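PDB 6DCS: stage III sporulation protein AF from Bacillus subtilis, which contributes to a channel essential for sporulation, here represented by its ring-building-motif domain, a fold probably used in assembling oligomeric rings. Local coordinates for residues H77-D81 against H82-T86; A95-I98 against Q99-A103; A9-R12 against A13-L16. One frame throughout, in Å; residues are numbered along the deposited sequence.

Interaction 1: H77-D81 against H82-T86; sequences HIDTD and HAYVT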
# COMPACT_ATOMS: atom_id res chain seq x y z
N HIS A 77 -2.85 13.92 24.62
CA HIS A 77 -2.78 15.00 23.68
C HIS A 77 -3.97 15.91 23.94
O HIS A 77 -5.04 15.44 24.34
CB HIS A 77 -2.78 14.49 22.23
CG HIS A 77 -2.13 15.44 21.28
ND1 HIS A 77 -0.91 16.03 21.53
CD2 HIS A 77 -2.55 15.94 20.09
CE1 HIS A 77 -0.59 16.83 20.53
NE2 HIS A 77 -1.57 16.80 19.64
N ILE A 78 -3.78 17.22 23.74
CA ILE A 78 -4.85 18.20 23.87
C ILE A 78 -4.79 19.14 22.67
O ILE A 78 -3.73 19.68 22.35
CB ILE A 78 -4.75 18.96 25.21
CG1 ILE A 78 -4.88 17.96 26.38
CG2 ILE A 78 -5.79 20.07 25.27
CD1 ILE A 78 -5.46 18.52 27.67
N ASP A 79 -5.92 19.31 22.00
CA ASP A 79 -5.99 20.03 20.74
C ASP A 79 -7.17 20.98 20.71
O ASP A 79 -8.22 20.72 21.29
CB ASP A 79 -6.12 19.09 19.56
CG ASP A 79 -4.88 18.28 19.31
OD1 ASP A 79 -4.90 17.46 18.37
OD2 ASP A 79 -3.88 18.45 20.06
N THR A 80 -7.01 22.07 19.98
CA THR A 80 -8.18 22.85 19.61
C THR A 80 -9.03 21.98 18.72
O THR A 80 -8.54 20.99 18.16
CB THR A 80 -7.76 24.11 18.87
OG1 THR A 80 -6.73 23.76 17.95
CG2 THR A 80 -7.25 25.15 19.85
N ASP A 81 -10.31 22.33 18.57
CA ASP A 81 -11.10 21.52 17.66
C ASP A 81 -10.52 21.65 16.27
O ASP A 81 -10.40 20.66 15.52
CB ASP A 81 -12.58 21.90 17.70
CG ASP A 81 -13.22 21.57 19.05
OD1 ASP A 81 -12.64 21.91 20.10
OD2 ASP A 81 -14.29 20.90 19.11
N HIS A 82 -10.13 22.87 15.91
CA HIS A 82 -9.63 23.13 14.56
C HIS A 82 -8.32 22.41 14.29
O HIS A 82 -8.11 21.89 13.19
CB HIS A 82 -9.47 24.64 14.35
CG HIS A 82 -8.37 24.98 13.45
ND1 HIS A 82 -7.07 25.15 13.90
CD2 HIS A 82 -8.34 25.08 12.10
CE1 HIS A 82 -6.31 25.37 12.85
NE2 HIS A 82 -7.05 25.35 11.75
N ALA A 83 -7.39 22.38 15.25
CA ALA A 83 -6.14 21.64 15.04
C ALA A 83 -6.42 20.19 14.68
O ALA A 83 -5.75 19.61 13.83
CB ALA A 83 -5.28 21.66 16.30
N TYR A 84 -7.44 19.62 15.33
CA TYR A 84 -7.69 18.19 15.30
C TYR A 84 -8.25 17.76 13.96
O TYR A 84 -7.75 16.82 13.34
CB TYR A 84 -8.63 17.89 16.47
CG TYR A 84 -9.18 16.51 16.69
CD1 TYR A 84 -8.46 15.54 17.37
CD2 TYR A 84 -10.48 16.19 16.28
CE1 TYR A 84 -8.98 14.27 17.62
CE2 TYR A 84 -11.02 14.93 16.52
CZ TYR A 84 -10.26 13.97 17.19
OH TYR A 84 -10.80 12.71 17.42
N VAL A 85 -9.28 18.44 13.48
CA VAL A 85 -9.87 18.06 12.21
C VAL A 85 -8.89 18.31 11.05
O VAL A 85 -8.80 17.50 10.12
CB VAL A 85 -11.21 18.80 12.02
CG1 VAL A 85 -11.03 20.30 12.27
CG2 VAL A 85 -11.80 18.54 10.63
N THR A 86 -8.14 19.41 11.08
CA THR A 86 -7.22 19.67 9.97
C THR A 86 -6.02 18.73 10.00
O THR A 86 -5.56 18.29 8.94
CB THR A 86 -6.76 21.14 9.94
OG1 THR A 86 -6.14 21.51 11.17
CG2 THR A 86 -7.93 22.08 9.68

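Interaction 2: A95-I98 against Q99-A103; sequences AKQI and QTQLA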
# COMPACT_ATOMS: atom_id res chain seq x y z
N ALA A 95 -2.60 10.06 2.52
CA ALA A 95 -2.94 8.69 2.14
C ALA A 95 -3.47 8.64 0.70
O ALA A 95 -2.98 7.85 -0.12
CB ALA A 95 -3.97 8.11 3.11
N LYS A 96 -4.44 9.49 0.39
CA LYS A 96 -5.03 9.48 -0.94
C LYS A 96 -3.99 9.84 -2.01
O LYS A 96 -4.16 9.49 -3.18
CB LYS A 96 -6.22 10.44 -0.97
CG LYS A 96 -7.23 10.14 -2.05
CD LYS A 96 -8.60 10.71 -1.66
CE LYS A 96 -9.59 9.63 -1.16
NZ LYS A 96 -10.48 10.23 -0.12
N GLN A 97 -2.91 10.53 -1.66
CA GLN A 97 -1.97 10.88 -2.71
C GLN A 97 -1.05 9.73 -3.08
O GLN A 97 -0.80 9.52 -4.27
CB GLN A 97 -1.13 12.10 -2.33
CG GLN A 97 -0.22 12.61 -3.49
CD GLN A 97 1.21 12.95 -3.04
OE1 GLN A 97 1.70 12.48 -2.00
NE2 GLN A 97 1.86 13.84 -3.80
N ILE A 98 -0.53 8.99 -2.10
CA ILE A 98 0.14 7.72 -2.40
C ILE A 98 -0.76 6.79 -3.22
O ILE A 98 -0.30 6.13 -4.14
CB ILE A 98 0.59 7.03 -1.10
CG1 ILE A 98 1.50 7.95 -0.33
CG2 ILE A 98 1.31 5.74 -1.43
CD1 ILE A 98 1.40 7.72 1.17
N GLN A 99 -2.06 6.73 -2.90
CA GLN A 99 -2.98 5.97 -3.74
C GLN A 99 -2.94 6.34 -5.22
O GLN A 99 -2.74 5.49 -6.09
CB GLN A 99 -4.42 6.13 -3.25
CG GLN A 99 -5.35 5.11 -3.90
CD GLN A 99 -6.82 5.35 -3.64
OE1 GLN A 99 -7.35 6.42 -3.97
NE2 GLN A 99 -7.50 4.34 -3.09
N THR A 100 -3.20 7.62 -5.51
CA THR A 100 -3.16 8.11 -6.88
C THR A 100 -1.77 7.92 -7.52
O THR A 100 -1.65 7.50 -8.67
CB THR A 100 -3.56 9.57 -6.86
OG1 THR A 100 -2.83 10.17 -5.79
CG2 THR A 100 -5.02 9.73 -6.54
N GLN A 101 -0.71 8.23 -6.77
CA GLN A 101 0.63 8.03 -7.30
C GLN A 101 0.81 6.61 -7.79
O GLN A 101 1.29 6.38 -8.91
CB GLN A 101 1.67 8.37 -6.24
CG GLN A 101 2.52 9.60 -6.51
CD GLN A 101 3.73 9.71 -5.57
OE1 GLN A 101 3.63 10.24 -4.45
NE2 GLN A 101 4.89 9.23 -6.03
N LEU A 102 0.42 5.62 -6.98
CA LEU A 102 0.61 4.24 -7.39
C LEU A 102 -0.36 3.87 -8.51
O LEU A 102 0.00 3.15 -9.45
CB LEU A 102 0.46 3.32 -6.20
CG LEU A 102 1.38 3.54 -5.00
CD1 LEU A 102 0.73 2.91 -3.74
CD2 LEU A 102 2.72 2.94 -5.28
N ALA A 103 -1.60 4.36 -8.43
CA ALA A 103 -2.53 4.23 -9.54
C ALA A 103 -1.88 4.62 -10.86
O ALA A 103 -1.86 3.84 -11.82
CB ALA A 103 -3.76 5.09 -9.27

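Interaction 3: A9-R12 against A13-L16; sequences ASQR and AYIL. With SO4 (sulfate ion), chain C.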
# COMPACT_ATOMS: atom_id res chain seq x y z
N ALA A 9 2.69 -25.31 -2.79
CA ALA A 9 2.96 -25.33 -4.22
C ALA A 9 1.75 -24.86 -4.99
O ALA A 9 0.62 -25.29 -4.73
CB ALA A 9 3.36 -26.74 -4.65
N SER A 10 1.97 -23.94 -5.94
CA SER A 10 0.87 -23.39 -6.72
C SER A 10 1.42 -22.58 -7.90
O SER A 10 1.96 -21.47 -7.73
CB SER A 10 -0.02 -22.52 -5.85
OG SER A 10 -1.31 -22.42 -6.40
N GLN A 11 1.28 -23.15 -9.09
CA GLN A 11 1.42 -22.39 -10.32
C GLN A 11 0.75 -21.04 -10.19
O GLN A 11 1.38 -19.98 -10.35
CB GLN A 11 0.79 -23.14 -11.48
CG GLN A 11 0.83 -22.34 -12.74
CD GLN A 11 2.05 -22.73 -13.56
OE1 GLN A 11 2.89 -21.89 -13.89
NE2 GLN A 11 2.14 -24.02 -13.89
N ARG A 12 -0.54 -21.06 -9.89
CA ARG A 12 -1.28 -19.81 -9.82
C ARG A 12 -0.62 -18.85 -8.85
O ARG A 12 -0.51 -17.66 -9.14
CB ARG A 12 -2.73 -20.08 -9.43
CG ARG A 12 -3.69 -20.18 -10.60
CD ARG A 12 -5.12 -20.29 -10.07
NE ARG A 12 -5.48 -21.67 -9.71
CZ ARG A 12 -6.39 -22.39 -10.37
NH1 ARG A 12 -7.01 -21.86 -11.41
NH2 ARG A 12 -6.67 -23.64 -9.98
N ALA A 13 -0.14 -19.35 -7.71
CA ALA A 13 0.51 -18.45 -6.78
C ALA A 13 1.84 -17.94 -7.32
O ALA A 13 2.17 -16.76 -7.16
CB ALA A 13 0.73 -19.12 -5.44
N TYR A 14 2.61 -18.82 -7.97
CA TYR A 14 3.88 -18.41 -8.56
C TYR A 14 3.70 -17.19 -9.45
O TYR A 14 4.41 -16.18 -9.31
CB TYR A 14 4.48 -19.56 -9.38
CG TYR A 14 5.35 -19.04 -10.51
CD1 TYR A 14 6.60 -18.50 -10.24
CD2 TYR A 14 4.92 -19.09 -11.83
CE1 TYR A 14 7.38 -18.03 -11.23
CE2 TYR A 14 5.70 -18.63 -12.83
CZ TYR A 14 6.95 -18.08 -12.54
OH TYR A 14 7.78 -17.57 -13.54
N ILE A 15 2.78 -17.29 -10.40
CA ILE A 15 2.51 -16.20 -11.32
C ILE A 15 2.20 -14.94 -10.54
O ILE A 15 2.76 -13.86 -10.80
CB ILE A 15 1.37 -16.58 -12.26
CG1 ILE A 15 1.86 -17.61 -13.26
CG2 ILE A 15 0.79 -15.36 -12.93
CD1 ILE A 15 0.73 -18.36 -13.90
N LEU A 16 1.31 -15.08 -9.55
CA LEU A 16 0.92 -13.97 -8.70
C LEU A 16 2.10 -13.38 -7.93
O LEU A 16 2.15 -12.17 -7.72
CB LEU A 16 -0.18 -14.43 -7.75
CG LEU A 16 -0.98 -13.35 -7.05
CD1 LEU A 16 -1.53 -12.46 -8.10
CD2 LEU A 16 -2.10 -13.91 -6.22
S SO4 C . -2.35 -24.59 -8.92
O1 SO4 C . -2.65 -25.50 -7.78
O2 SO4 C . -3.58 -24.02 -9.48
O3 SO4 C . -1.55 -25.29 -9.95
O4 SO4 C . -1.62 -23.43 -8.43

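Interaction 1: H77-D81 against H82-T86
Asp-79 and Tyr-84 meet at about a right angle, with the carboxylate plane turned 64° from the ring. OD1 of Asp-79 comes to the ring edge near its plane, 4.2 Å from CD1 of Tyr-84, a loose approach; the same oxygen has a long, weak ion pair with Lys-87. The next residue, Thr-80, is the N-cap. Its OG1 sits between its own backbone N and carbonyl carbon (chi1 43°), which turns the oxygen toward the first turn of the helix, where it accepts from Ala-83 N at 3.1 Å. This is the capping bond, from a first-turn backbone N-H. OG1 also lies at the edge of the His-82 ring, 4.3 Å from ND1, while Thr-86 OG1 lies above one face of that ring, toward its rim. The Thr-86 hydroxyl donates to His-82 O at 2.8 Å, and Thr-86 N reaches the same oxygen from the opposite face of its carbonyl plane, so two bonds grip one carbonyl. Val-85 N to Asp-81 O, 3.2 Å, completes the turn. This surface contact lies where the loop after strand 55-63 enters helix 81-106, its centre about 27 Å from the centre of the chain.

Interaction 2: A95-I98 against Q99-A103
The side-chain amides of Gln-97 and Gln-101, one helical turn apart, cross obliquely with their planes 68° from each other. OE1 of Gln-101 lies 3.9 Å from CD of Gln-97, a loose meeting rather than a stack. The amide of Gln-99 leaves the helix on another side: its chain is extended and runs alongside Lys-96, both pointing the same way, with OE1 of Gln-99 4.2 Å from CG of Lys-96. The NE2 end of that amide is held by a hydrogen bond to the backbone O of Ile-113. Thr-100 turns its hydroxyl back on the helix (chi1 46°), placing OG1 2.6 Å from Gln-97 O and 3.0 Å from Lys-96 O; which carbonyl takes its one proton is not settled. The i to i+4 backbone bonds of the helix continue, with Thr-100 N to Lys-96 O at 3.1 Å and Gln-101 N to Gln-97 O at 2.8 Å. Ile-98 and Leu-102 form the apolar side of the helix, side by side and pointing the same way, CG2 of Ile-98 3.7 Å from CD1 of Leu-102. Through these two, helix 81-106 packs on the middle strand of the sheet, 55-63: Ile-98 rests on Met-62 and on Tyr-36 of a loop, Leu-102 on Val-60, while Gln-99 ties the helix to strand 113-116.

Interaction 3: A9-R12 against A13-L16
This is the N-terminal end of helix 11-30, with Ser-10 at the N-cap position and a sulfate ion beside the first turn. Across the turn, CB of Ser-10 lies 3.5 Å from CB of Ala-13, and the carbonyl of Ser-10 takes Tyr-14 N at 2.7 Å, the first i to i+4 bond of the helix. Ile-15 N to Gln-11 O at 3.0 Å and Leu-16 N to Arg-12 O at 3.2 Å follow. Gln-11 and Tyr-14 run alongside each other, pointing the same way, but amide and ring are turned 73° apart; OE1 of Gln-11 is 4.0 Å from CD2 of Tyr-14, and the carbonyl O of Gln-11 lies at the ring edge, near its plane. OE1 of Gln-11 is also 4.1 Å from CD1 of Ile-15. Arg-12 bends at chi3 (-83°), carrying its guanidinium to the sulfate: NE stands 3.0 Å from sulfate O2, which approaches the flat group obliquely. NH1 of Arg-12 makes a weak hydrogen bond to Glu-47 O, and the arginine side chain, like that of Ile-15, touches Val-49, while Leu-16 packs on Leu-43 and Ala-45 of strand 37-45. Backbone N of Arg-12 donates to sulfate O4, though the position of that oxygen is doubtful. A helix start, where backbone N-H groups point out along the axis, with an arginine beside it, would favour an anion. The sulfate probably came from the crystallisation liquor, so it probably marks a locally electropositive spot and does not demonstrate a natural ligand.

Two of the three contacts are on one helix. Interactions 1 and 2 share helix 81-106, their centres about 25 Å apart: the first caps its exposed start, the second lies on its body, where the helix meets the sheet. Interaction 3 starts the other long helix, 11-30, and lies across the chain's centre from both. The two helix starts are surface contacts, mostly polar at their caps, though Ile-15 and Leu-16 of interaction 3 also make apolar contacts. A threonine hydroxyl accepts from a backbone N-H of the first turn in interaction 1, whereas a sulfate stands at that end in interaction 3. Interaction 2 alone includes buried residues, and apolar packing there joins the helix's backbone bonding.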